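Long-range contacts in polyphosphate kinase (PDB 2O8R), which probably catalyses the reversible, magnesium-dependent transfer of the terminal phosphate of ATP to build long chains of inorganic polyphosphate: residues 13-18 and 85-90; 18-23 and 46-51; 22-27 and 39-44; 590-595 and 653-658. The protein carries 3 engineered substitutions. All blocks are in the same frame, centred on the assembly; numbering follows the deposited sequence.

Contact 1: 13-18 and 85-90. With SO4 (sulfate ion), chain C.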
# COMPACT_ATOMS: atom_id res chain seq x y z
N ARG A 13 15.68 -21.98 -23.80
CA ARG A 13 15.65 -20.79 -22.97
C ARG A 13 15.36 -21.09 -21.49
O ARG A 13 16.01 -20.52 -20.61
CB ARG A 13 14.73 -19.71 -23.55
CG ARG A 13 13.30 -20.14 -23.83
CD ARG A 13 12.45 -18.94 -24.19
NE ARG A 13 12.19 -18.10 -23.01
CZ ARG A 13 11.56 -16.93 -23.04
NH1 ARG A 13 11.12 -16.43 -24.18
NH2 ARG A 13 11.37 -16.25 -21.91
N ASP A 14 14.43 -22.00 -21.23
CA ASP A 14 14.04 -22.39 -19.88
C ASP A 14 15.14 -23.12 -19.11
O ASP A 14 15.33 -22.89 -17.92
CB ASP A 14 12.78 -23.25 -19.92
CG ASP A 14 11.60 -22.51 -20.52
OD1 ASP A 14 11.30 -21.41 -20.02
OD2 ASP A 14 10.99 -23.00 -21.49
N MSE A 15 15.87 -23.99 -19.80
CA MSE A 15 17.04 -24.62 -19.21
C MSE A 15 18.04 -23.54 -18.83
O MSE A 15 18.59 -23.53 -17.73
CB MSE A 15 17.68 -25.60 -20.19
CG MSE A 15 16.84 -26.83 -20.50
SE MSE A 15 15.77 -27.49 -19.00
CE MSE A 15 14.01 -26.89 -19.59
N SER A 16 18.27 -22.63 -19.77
CA SER A 16 19.08 -21.46 -19.53
C SER A 16 18.53 -20.66 -18.36
O SER A 16 19.29 -20.19 -17.53
CB SER A 16 19.15 -20.60 -20.79
OG SER A 16 19.65 -19.32 -20.50
N TRP A 17 17.22 -20.52 -18.27
CA TRP A 17 16.66 -19.79 -17.14
C TRP A 17 16.97 -20.50 -15.84
O TRP A 17 17.42 -19.88 -14.89
CB TRP A 17 15.16 -19.58 -17.25
CG TRP A 17 14.65 -18.69 -16.15
CD1 TRP A 17 14.55 -17.33 -16.18
CD2 TRP A 17 14.18 -19.10 -14.86
NE1 TRP A 17 14.05 -16.86 -14.99
CE2 TRP A 17 13.81 -17.92 -14.16
CE3 TRP A 17 14.04 -20.34 -14.22
CZ2 TRP A 17 13.31 -17.95 -12.86
CZ3 TRP A 17 13.53 -20.37 -12.93
CH2 TRP A 17 13.18 -19.17 -12.26
N LEU A 18 16.71 -21.80 -15.80
CA LEU A 18 16.93 -22.60 -14.60
C LEU A 18 18.37 -22.53 -14.14
O LEU A 18 18.66 -22.58 -12.94
CB LEU A 18 16.46 -24.04 -14.82
CG LEU A 18 14.93 -24.19 -14.80
CD1 LEU A 18 14.47 -25.54 -15.35
CD2 LEU A 18 14.36 -23.96 -13.40
N GLN A 85 9.22 -32.29 -18.42
CA GLN A 85 9.88 -33.33 -17.64
C GLN A 85 11.27 -32.88 -17.23
O GLN A 85 11.73 -33.19 -16.14
CB GLN A 85 9.95 -34.62 -18.46
CG GLN A 85 10.56 -35.79 -17.73
CD GLN A 85 11.37 -36.68 -18.66
OE1 GLN A 85 11.41 -36.46 -19.88
NE2 GLN A 85 12.04 -37.68 -18.09
N ALA A 86 11.93 -32.13 -18.12
CA ALA A 86 13.27 -31.62 -17.84
C ALA A 86 13.25 -30.57 -16.74
O ALA A 86 14.09 -30.60 -15.84
CB ALA A 86 13.89 -31.05 -19.11
N ILE A 87 12.29 -29.65 -16.82
CA ILE A 87 12.09 -28.65 -15.78
C ILE A 87 11.93 -29.32 -14.43
O ILE A 87 12.68 -29.05 -13.49
CB ILE A 87 10.85 -27.75 -16.06
CG1 ILE A 87 11.07 -26.90 -17.30
CG2 ILE A 87 10.54 -26.85 -14.86
CD1 ILE A 87 9.80 -26.32 -17.84
N ARG A 88 10.96 -30.22 -14.35
CA ARG A 88 10.62 -30.91 -13.12
C ARG A 88 11.82 -31.62 -12.51
O ARG A 88 12.06 -31.55 -11.31
CB ARG A 88 9.50 -31.91 -13.39
CG ARG A 88 9.21 -32.82 -12.24
CD ARG A 88 8.16 -33.86 -12.57
NE ARG A 88 7.86 -34.65 -11.39
CZ ARG A 88 6.86 -34.41 -10.55
NH1 ARG A 88 6.03 -33.40 -10.78
NH2 ARG A 88 6.69 -35.18 -9.49
N GLU A 89 12.59 -32.29 -13.37
CA GLU A 89 13.76 -33.03 -12.92
C GLU A 89 14.75 -32.07 -12.31
O GLU A 89 15.28 -32.33 -11.23
CB GLU A 89 14.38 -33.81 -14.07
CG GLU A 89 13.68 -35.13 -14.35
CD GLU A 89 14.40 -35.99 -15.37
OE1 GLU A 89 15.54 -35.65 -15.76
OE2 GLU A 89 13.81 -37.01 -15.79
N THR A 90 14.96 -30.95 -12.98
CA THR A 90 15.90 -29.94 -12.52
C THR A 90 15.43 -29.31 -11.22
O THR A 90 16.22 -29.17 -10.29
CB THR A 90 16.16 -28.87 -13.60
OG1 THR A 90 17.11 -29.40 -14.53
CG2 THR A 90 16.74 -27.59 -13.01
S SO4 C . 13.23 -22.64 -26.61
O1 SO4 C . 14.16 -21.54 -26.91
O2 SO4 C . 13.53 -23.23 -25.30
O3 SO4 C . 11.86 -22.13 -26.59
O4 SO4 C . 13.38 -23.66 -27.64
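Leu18 fits its CD1 branch against Ile87 and Thr90, and here the contact is tightly packed. CD1 of Leu18 lies 3.9 Å from CA of Ile87 and just as near CG2 of Thr90. That methyl is turned to the leucine because Thr90 holds OG1 beside its backbone N (chi1 -80°), which leaves CG2 anti to the N; CB of Leu18 also meets CG2 of Thr90, at 4.0 Å. Further toward the helix start, the side chain of the selenomethionine Met15 bends twice and crosses Ile87 at about a right angle, its CE 3.7 Å from CG1 of Ile87. The two backbones run almost parallel, 9° apart with 10.5 Å between axes, as expected for the first and third members of an up-down-up arrangement of helices 13-29, 35-63 and 83-112 in the N-terminal domain. Phe52 of the middle helix packs on Ile87 and Asp14, while Arg56 forms a salt bridge to OD1 of Asp14 and His60 a hydrogen bond to OD2. The other flank is looser: SE of Met15 approaches CB of Ala86 at 4.0 Å, both residues are partly exposed, and Gln85 and Glu89 beyond them face solvent. At the start of helix 13-29, O2 of a sulfate, probably from the crystallisation liquor, accepts a 2.9 Å hydrogen bond from the backbone N of Arg13, with the alkyl part of the arginine passing alongside.

Contact 2: 18-23 and 46-51. With SO4 (sulfate ion), chain D.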
# COMPACT_ATOMS: atom_id res chain seq x y z
N LEU A 18 16.71 -21.80 -15.80
CA LEU A 18 16.93 -22.60 -14.60
C LEU A 18 18.37 -22.53 -14.14
O LEU A 18 18.66 -22.58 -12.94
CB LEU A 18 16.46 -24.04 -14.82
CG LEU A 18 14.93 -24.19 -14.80
CD1 LEU A 18 14.47 -25.54 -15.35
CD2 LEU A 18 14.36 -23.96 -13.40
N SER A 19 19.28 -22.36 -15.09
CA SER A 19 20.69 -22.16 -14.81
C SER A 19 20.91 -20.88 -14.01
O SER A 19 21.73 -20.84 -13.10
CB SER A 19 21.46 -22.10 -16.14
OG SER A 19 22.85 -22.03 -15.92
N PHE A 20 20.17 -19.84 -14.38
CA PHE A 20 20.22 -18.56 -13.70
C PHE A 20 19.74 -18.70 -12.26
O PHE A 20 20.37 -18.20 -11.34
CB PHE A 20 19.40 -17.53 -14.49
CG PHE A 20 18.86 -16.40 -13.66
CD1 PHE A 20 19.71 -15.44 -13.13
CD2 PHE A 20 17.49 -16.29 -13.44
CE1 PHE A 20 19.21 -14.39 -12.37
CE2 PHE A 20 16.97 -15.25 -12.68
CZ PHE A 20 17.83 -14.29 -12.14
N ASN A 21 18.64 -19.42 -12.06
CA ASN A 21 18.14 -19.57 -10.71
C ASN A 21 19.03 -20.47 -9.87
O ASN A 21 19.10 -20.30 -8.65
CB ASN A 21 16.67 -19.99 -10.67
CG ASN A 21 15.86 -19.17 -9.68
OD1 ASN A 21 16.17 -18.01 -9.41
ND2 ASN A 21 14.82 -19.77 -9.13
N GLU A 22 19.74 -21.40 -10.51
CA GLU A 22 20.81 -22.15 -9.85
C GLU A 22 21.88 -21.20 -9.27
O GLU A 22 22.32 -21.37 -8.14
CB GLU A 22 21.45 -23.14 -10.82
CG GLU A 22 22.73 -23.80 -10.33
CD GLU A 22 22.59 -25.30 -10.05
OE1 GLU A 22 23.65 -25.94 -9.83
OE2 GLU A 22 21.46 -25.84 -10.05
N ARG A 23 22.29 -20.20 -10.05
CA ARG A 23 23.27 -19.23 -9.59
C ARG A 23 22.75 -18.36 -8.43
O ARG A 23 23.53 -17.92 -7.58
CB ARG A 23 23.73 -18.37 -10.76
CG ARG A 23 24.65 -17.22 -10.37
CD ARG A 23 25.95 -17.73 -9.79
NE ARG A 23 26.78 -16.61 -9.35
CZ ARG A 23 26.90 -16.22 -8.08
NH1 ARG A 23 26.23 -16.85 -7.13
NH2 ARG A 23 27.69 -15.20 -7.77
N SER A 46 13.13 -18.57 -4.45
CA SER A 46 11.78 -19.08 -4.30
C SER A 46 10.79 -18.24 -5.09
O SER A 46 9.95 -18.81 -5.80
CB SER A 46 11.38 -19.10 -2.83
OG SER A 46 12.23 -19.96 -2.08
N SER A 47 10.90 -16.91 -4.99
CA SER A 47 9.97 -16.02 -5.72
C SER A 47 10.14 -16.08 -7.24
O SER A 47 9.15 -15.97 -7.98
CB SER A 47 10.07 -14.56 -5.24
OG SER A 47 11.39 -14.23 -4.89
N ASN A 48 11.38 -16.25 -7.70
CA ASN A 48 11.66 -16.45 -9.13
C ASN A 48 11.04 -17.71 -9.67
O ASN A 48 10.50 -17.71 -10.75
CB ASN A 48 13.16 -16.50 -9.40
CG ASN A 48 13.86 -15.23 -9.05
OD1 ASN A 48 13.23 -14.18 -8.86
ND2 ASN A 48 15.18 -15.30 -8.95
N LEU A 49 11.14 -18.80 -8.90
CA LEU A 49 10.61 -20.09 -9.32
C LEU A 49 9.08 -20.07 -9.26
O LEU A 49 8.41 -20.84 -9.94
CB LEU A 49 11.17 -21.20 -8.45
CG LEU A 49 10.86 -22.63 -8.89
CD1 LEU A 49 11.30 -22.84 -10.33
CD2 LEU A 49 11.51 -23.64 -7.96
N GLU A 50 8.54 -19.16 -8.47
CA GLU A 50 7.10 -19.00 -8.42
C GLU A 50 6.62 -18.35 -9.71
O GLU A 50 5.64 -18.79 -10.30
CB GLU A 50 6.70 -18.18 -7.20
CG GLU A 50 5.21 -17.98 -7.02
CD GLU A 50 4.46 -19.25 -6.69
OE1 GLU A 50 4.90 -20.01 -5.79
OE2 GLU A 50 3.42 -19.49 -7.32
N GLU A 51 7.35 -17.33 -10.15
CA GLU A 51 7.05 -16.59 -11.37
C GLU A 51 7.20 -17.48 -12.61
O GLU A 51 6.32 -17.52 -13.46
CB GLU A 51 7.97 -15.36 -11.46
CG GLU A 51 7.79 -14.49 -12.70
CD GLU A 51 6.57 -13.58 -12.64
OE1 GLU A 51 6.02 -13.37 -11.53
OE2 GLU A 51 6.16 -13.07 -13.70
S SO4 D . 11.07 -23.67 -2.04
O1 SO4 D . 12.08 -22.61 -2.09
O2 SO4 D . 11.59 -24.79 -1.25
O3 SO4 D . 9.84 -23.16 -1.42
O4 SO4 D . 10.82 -24.14 -3.40
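Asn21 and Asn48 carry the largest shares of this buried contact, and they meet amide to amide. ND2 of Asn48 donates to OD1 of Asn21 at 2.9 Å, with a nearly straight N-H...O angle of 168°. The acceptor lies in the amide plane of Asn48, whereas the donor stands tilted from the carbonyl plane of Asn21, and the two amide planes stand 42° apart. Asn48 keeps CG beside its backbone N (chi1 -62°), which carries ND2 round to OD1 of Asn21; its CB, fixed by the backbone, lies 3.4 Å from the same oxygen. Leu49, third in buried surface, packs beside them: its CB is 4.0 Å from ND2 of Asn21, and its CD1 makes a looser apolar contact with CD2 of Leu18 at 4.5 Å. Leu49 also touches Val91 of helix 83-112, which covers this flank. On the other flank CE2 of Phe20 comes within 4.1 Å of ND2 of Asn48, and the ring leans on Arg570. Helices 13-29 and 35-63 run nearly antiparallel here, 10.4 Å between axes. Ser46 faces away from the contact and gives its OG to a bound sulfate. Asn48 and Arg570 are both predicted to bind ATP. ND2 of Asn21 is itself engaged by the backbone O of Phe45, so donor and acceptor ends of that amide are both used; the bond to Asn48 would in turn fix which way round the predicted nucleotide-binding amide sits.

Contact 3: 22-27 and 39-44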
# COMPACT_ATOMS: atom_id res chain seq x y z
N GLU A 22 19.74 -21.40 -10.51
CA GLU A 22 20.81 -22.15 -9.85
C GLU A 22 21.88 -21.20 -9.27
O GLU A 22 22.32 -21.37 -8.14
CB GLU A 22 21.45 -23.14 -10.82
CG GLU A 22 22.73 -23.80 -10.33
CD GLU A 22 22.59 -25.30 -10.05
OE1 GLU A 22 23.65 -25.94 -9.83
OE2 GLU A 22 21.46 -25.84 -10.05
N ARG A 23 22.29 -20.20 -10.05
CA ARG A 23 23.27 -19.23 -9.59
C ARG A 23 22.75 -18.36 -8.43
O ARG A 23 23.53 -17.92 -7.58
CB ARG A 23 23.73 -18.37 -10.76
CG ARG A 23 24.65 -17.22 -10.37
CD ARG A 23 25.95 -17.73 -9.79
NE ARG A 23 26.78 -16.61 -9.35
CZ ARG A 23 26.90 -16.22 -8.08
NH1 ARG A 23 26.23 -16.85 -7.13
NH2 ARG A 23 27.69 -15.20 -7.77
N VAL A 24 21.44 -18.13 -8.40
CA VAL A 24 20.81 -17.42 -7.28
C VAL A 24 20.88 -18.29 -6.03
O VAL A 24 21.28 -17.84 -4.95
CB VAL A 24 19.35 -17.01 -7.61
CG1 VAL A 24 18.71 -16.32 -6.42
CG2 VAL A 24 19.32 -16.10 -8.81
N LEU A 25 20.52 -19.56 -6.18
CA LEU A 25 20.67 -20.55 -5.12
C LEU A 25 22.11 -20.64 -4.61
O LEU A 25 22.33 -20.87 -3.43
CB LEU A 25 20.19 -21.93 -5.60
CG LEU A 25 20.00 -23.02 -4.54
CD1 LEU A 25 19.41 -22.46 -3.27
CD2 LEU A 25 19.12 -24.12 -5.07
N MSE A 26 23.07 -20.45 -5.50
CA MSE A 26 24.48 -20.46 -5.10
C MSE A 26 24.88 -19.31 -4.18
O MSE A 26 25.67 -19.53 -3.26
CB MSE A 26 25.38 -20.52 -6.31
CG MSE A 26 25.45 -21.90 -6.90
SE MSE A 26 26.07 -21.91 -8.75
CE MSE A 26 26.43 -23.84 -8.87
N GLU A 27 24.33 -18.11 -4.41
CA GLU A 27 24.61 -16.99 -3.52
C GLU A 27 24.25 -17.39 -2.11
O GLU A 27 24.98 -17.07 -1.18
CB GLU A 27 23.84 -15.74 -3.90
CG GLU A 27 24.48 -14.94 -5.01
CD GLU A 27 25.70 -14.18 -4.56
OE1 GLU A 27 25.71 -13.72 -3.42
OE2 GLU A 27 26.65 -14.02 -5.36
N ILE A 39 20.12 -15.54 3.16
CA ILE A 39 18.69 -15.72 3.40
C ILE A 39 17.82 -14.99 2.38
O ILE A 39 16.84 -15.56 1.85
CB ILE A 39 18.32 -15.28 4.83
CG1 ILE A 39 18.95 -16.23 5.86
CG2 ILE A 39 16.79 -15.19 4.99
CD1 ILE A 39 18.34 -16.17 7.24
N LYS A 40 18.18 -13.73 2.09
CA LYS A 40 17.57 -12.94 1.02
C LYS A 40 17.58 -13.68 -0.31
O LYS A 40 16.58 -13.71 -1.01
CB LYS A 40 18.27 -11.59 0.85
CG LYS A 40 17.46 -10.37 1.30
CD LYS A 40 17.04 -10.44 2.76
CE LYS A 40 15.79 -9.62 2.97
NZ LYS A 40 15.23 -9.86 4.32
N PHE A 41 18.71 -14.30 -0.64
CA PHE A 41 18.82 -15.00 -1.92
C PHE A 41 18.02 -16.30 -2.00
O PHE A 41 17.54 -16.68 -3.07
CB PHE A 41 20.29 -15.18 -2.33
CG PHE A 41 20.81 -14.02 -3.09
CD1 PHE A 41 21.24 -12.89 -2.43
CD2 PHE A 41 20.78 -14.01 -4.47
CE1 PHE A 41 21.69 -11.78 -3.13
CE2 PHE A 41 21.22 -12.92 -5.17
CZ PHE A 41 21.67 -11.79 -4.49
N LEU A 42 17.85 -16.95 -0.86
CA LEU A 42 16.98 -18.11 -0.76
C LEU A 42 15.57 -17.64 -1.13
O LEU A 42 14.92 -18.20 -2.01
CB LEU A 42 17.02 -18.67 0.66
CG LEU A 42 17.31 -20.14 0.97
CD1 LEU A 42 18.33 -20.75 0.01
CD2 LEU A 42 17.75 -20.33 2.45
N SER A 43 15.11 -16.58 -0.48
CA SER A 43 13.80 -16.00 -0.74
C SER A 43 13.61 -15.64 -2.22
O SER A 43 12.60 -16.00 -2.84
CB SER A 43 13.58 -14.78 0.17
OG SER A 43 12.92 -13.73 -0.50
N ILE A 44 14.59 -14.94 -2.79
CA ILE A 44 14.60 -14.54 -4.19
C ILE A 44 14.44 -15.76 -5.10
O ILE A 44 13.58 -15.76 -5.98
CB ILE A 44 15.88 -13.77 -4.59
CG1 ILE A 44 15.89 -12.39 -3.93
CG2 ILE A 44 15.97 -13.64 -6.11
CD1 ILE A 44 17.23 -11.65 -4.04
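Helices 13-29 and 35-63 pass close and antiparallel here, 8.0 Å between axes at 156°, with the CA atoms of Val24 and Phe41, and of Leu25 and Leu42, nearest each other. Phe41 has the most surface buried by the contact, and its ring is covered on both faces. CB of Glu27 makes a CH-pi contact over one face, 3.9 Å from the centroid of the Phe41 ring and displaced toward the rim, while CD1 of Ile44, from the same helix as Phe41, lies over the centre of the opposite face. Val24 comes in at the ring edge: with CG1 anti to the backbone N (chi1 178°), that methyl stands 3.7 Å from CD2 of Phe41 and also reaches CG2 of Ile44 at 3.8 Å. On the flank toward helix 83-112, Leu25 and Leu42 meet through the ends of their side chains, CD1 to CD1 at 3.9 Å, and Leu97, Tyr98 and Ile101 of that helix touch Leu25. Such close packing belongs to a helical hairpin, whose two arms are joined by the short connection between residues 29 and 35. Glu27 has a double part. Its aliphatic chain lies alongside Phe41, then turns at chi2 so that OE2 accepts NH2 of Arg23, one turn earlier, in a 2.9 Å salt bridge that uses the anti lone pair. OE1 of Glu27 pairs with Lys655. A carboxylate buried in this way is probably kept ionised by the two cations, so the hairpin joins an apolar seam to a charged face turned toward the C-terminal part of the chain.

Contact 4: 590-595 and 653-658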
# COMPACT_ATOMS: atom_id res chain seq x y z
N LEU A 590 27.32 -12.34 -14.15
CA LEU A 590 27.59 -11.69 -12.89
C LEU A 590 26.31 -11.55 -12.09
O LEU A 590 25.38 -10.87 -12.52
CB LEU A 590 28.22 -10.31 -13.11
CG LEU A 590 28.55 -9.56 -11.82
CD1 LEU A 590 29.53 -10.36 -10.97
CD2 LEU A 590 29.07 -8.15 -12.12
N VAL A 591 26.26 -12.23 -10.95
CA VAL A 591 25.18 -12.13 -9.97
C VAL A 591 25.81 -11.80 -8.62
O VAL A 591 26.74 -12.47 -8.17
CB VAL A 591 24.38 -13.44 -9.86
CG1 VAL A 591 23.61 -13.54 -8.54
CG2 VAL A 591 23.46 -13.59 -11.04
N ASP A 592 25.30 -10.74 -7.99
CA ASP A 592 25.78 -10.25 -6.71
C ASP A 592 24.55 -9.59 -6.05
O ASP A 592 23.42 -9.78 -6.50
CB ASP A 592 26.90 -9.24 -6.95
CG ASP A 592 27.87 -9.09 -5.77
OD1 ASP A 592 27.62 -9.62 -4.67
OD2 ASP A 592 28.90 -8.41 -5.95
N MSE A 593 24.77 -8.81 -4.99
CA MSE A 593 23.67 -8.18 -4.26
C MSE A 593 22.78 -7.24 -5.08
O MSE A 593 21.56 -7.24 -4.92
CB MSE A 593 24.21 -7.42 -3.05
CG MSE A 593 23.14 -7.09 -2.05
SE MSE A 593 23.79 -6.08 -0.53
CE MSE A 593 22.55 -6.79 0.80
N TYR A 594 23.39 -6.44 -5.96
CA TYR A 594 22.64 -5.57 -6.84
C TYR A 594 22.24 -6.34 -8.07
O TYR A 594 23.00 -7.19 -8.54
CB TYR A 594 23.45 -4.35 -7.29
CG TYR A 594 23.99 -3.48 -6.18
CD1 TYR A 594 23.30 -3.31 -4.99
CD2 TYR A 594 25.18 -2.79 -6.35
CE1 TYR A 594 23.79 -2.52 -4.00
CE2 TYR A 594 25.67 -1.99 -5.37
CZ TYR A 594 24.99 -1.86 -4.19
OH TYR A 594 25.50 -1.06 -3.20
N LEU A 595 21.06 -6.07 -8.59
CA LEU A 595 20.64 -6.73 -9.81
C LEU A 595 21.31 -6.03 -10.99
O LEU A 595 21.12 -4.83 -11.22
CB LEU A 595 19.12 -6.76 -9.91
CG LEU A 595 18.46 -7.55 -11.04
CD1 LEU A 595 17.28 -8.39 -10.55
CD2 LEU A 595 18.00 -6.60 -12.08
N ASN A 653 36.80 -11.59 -9.83
CA ASN A 653 37.09 -12.98 -9.46
C ASN A 653 36.38 -13.47 -8.19
O ASN A 653 36.78 -14.51 -7.66
CB ASN A 653 38.59 -13.19 -9.28
CG ASN A 653 39.25 -12.10 -8.47
OD1 ASN A 653 38.60 -11.38 -7.73
ND2 ASN A 653 40.56 -11.96 -8.63
N ILE A 654 35.37 -12.75 -7.71
CA ILE A 654 34.69 -13.17 -6.47
C ILE A 654 33.25 -13.63 -6.67
O ILE A 654 32.85 -14.65 -6.14
CB ILE A 654 34.85 -12.14 -5.31
CG1 ILE A 654 36.06 -12.48 -4.48
CG2 ILE A 654 33.70 -12.22 -4.33
CD1 ILE A 654 37.30 -11.84 -4.95
N LYS A 655 32.48 -12.90 -7.47
CA LYS A 655 31.08 -13.25 -7.72
C LYS A 655 30.86 -13.79 -9.12
O LYS A 655 29.98 -14.62 -9.33
CB LYS A 655 30.16 -12.04 -7.47
CG LYS A 655 30.04 -11.65 -5.98
CD LYS A 655 29.77 -12.89 -5.12
CE LYS A 655 29.79 -12.58 -3.65
NZ LYS A 655 28.48 -12.08 -3.15
N ALA A 656 31.67 -13.31 -10.07
CA ALA A 656 31.49 -13.63 -11.49
C ALA A 656 31.60 -15.10 -11.76
O ALA A 656 32.44 -15.80 -11.18
CB ALA A 656 32.51 -12.89 -12.36
N CYS A 657 30.74 -15.59 -12.65
CA CYS A 657 30.80 -16.98 -13.08
C CYS A 657 30.84 -17.08 -14.60
O CYS A 657 30.15 -16.34 -15.30
CB CYS A 657 29.61 -17.77 -12.53
SG CYS A 657 29.72 -18.16 -10.77
N ARG A 658 31.64 -18.01 -15.11
CA ARG A 658 31.69 -18.27 -16.52
C ARG A 658 30.75 -19.43 -16.74
O ARG A 658 30.56 -20.26 -15.86
CB ARG A 658 33.11 -18.56 -17.02
CG ARG A 658 33.65 -19.91 -16.62
CD ARG A 658 35.05 -20.15 -17.16
NE ARG A 658 35.68 -21.26 -16.44
CZ ARG A 658 35.56 -22.54 -16.78
NH1 ARG A 658 34.87 -22.88 -17.88
NH2 ARG A 658 36.15 -23.47 -16.05
O HOH W 1 27.78 -14.65 -10.91
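Lys655 and Asp592 form the polar centre of the contact, a salt bridge with NZ of Lys655 3.0 Å from OD1 of Asp592. The ammonium comes from above the carboxylate plane, and the lysine crosses the aspartate at about a right angle and lays its CG against the carboxylate, 3.4 Å from CG of Asp592. Bends at chi2 (-48°) and chi4 curl the lysine back to OD1. Nearer the backbone, CB of Lys655 touches O of Val591 at 3.5 Å, and CD1 of Leu590 rests 3.8 Å from N of Ala656. A water joins the main chains, accepting from N of Val591 and donating to O of Lys655. In the second shell Arg677 pairs with OD2 of Asp592, and NZ of Lys655 has a second carboxylate partner on helix 13-29. OD2 of Asp652 accepts the backbone N-H groups of Ile654, Lys655 and Ala656, holding the turn that presents the lysine. Cys657 hydrogen-bonds by its backbone to Arg589, so the contact lies beside the antiparallel pairing of strands 585-589 and 657-659 in the sheet of the second C-terminal, phospholipase D-like domain, with Val591 close to Arg570 of the predicted ATP site.

Overall arrangement
Contacts 1, 2 and 3 follow one another along helix 13-29. Contacts 2 and 3 pair it antiparallel with helix 35-63, their centres about 8 Å apart, whereas contact 1 pairs it parallel with helix 83-112 and encloses both along the chain. Contact 1 is partly exposed and wholly apolar between its helices; contact 2 is buried and centred on an amide pair; contact 3 is buried too, with aromatic packing beside charge. Contact 4, also buried, joins loop and turn in another domain through a salt bridge and a water. Arg23, shared by contacts 2 and 3, and Glu27 of contact 3 connect them to contact 4, while contact 1 does not touch it.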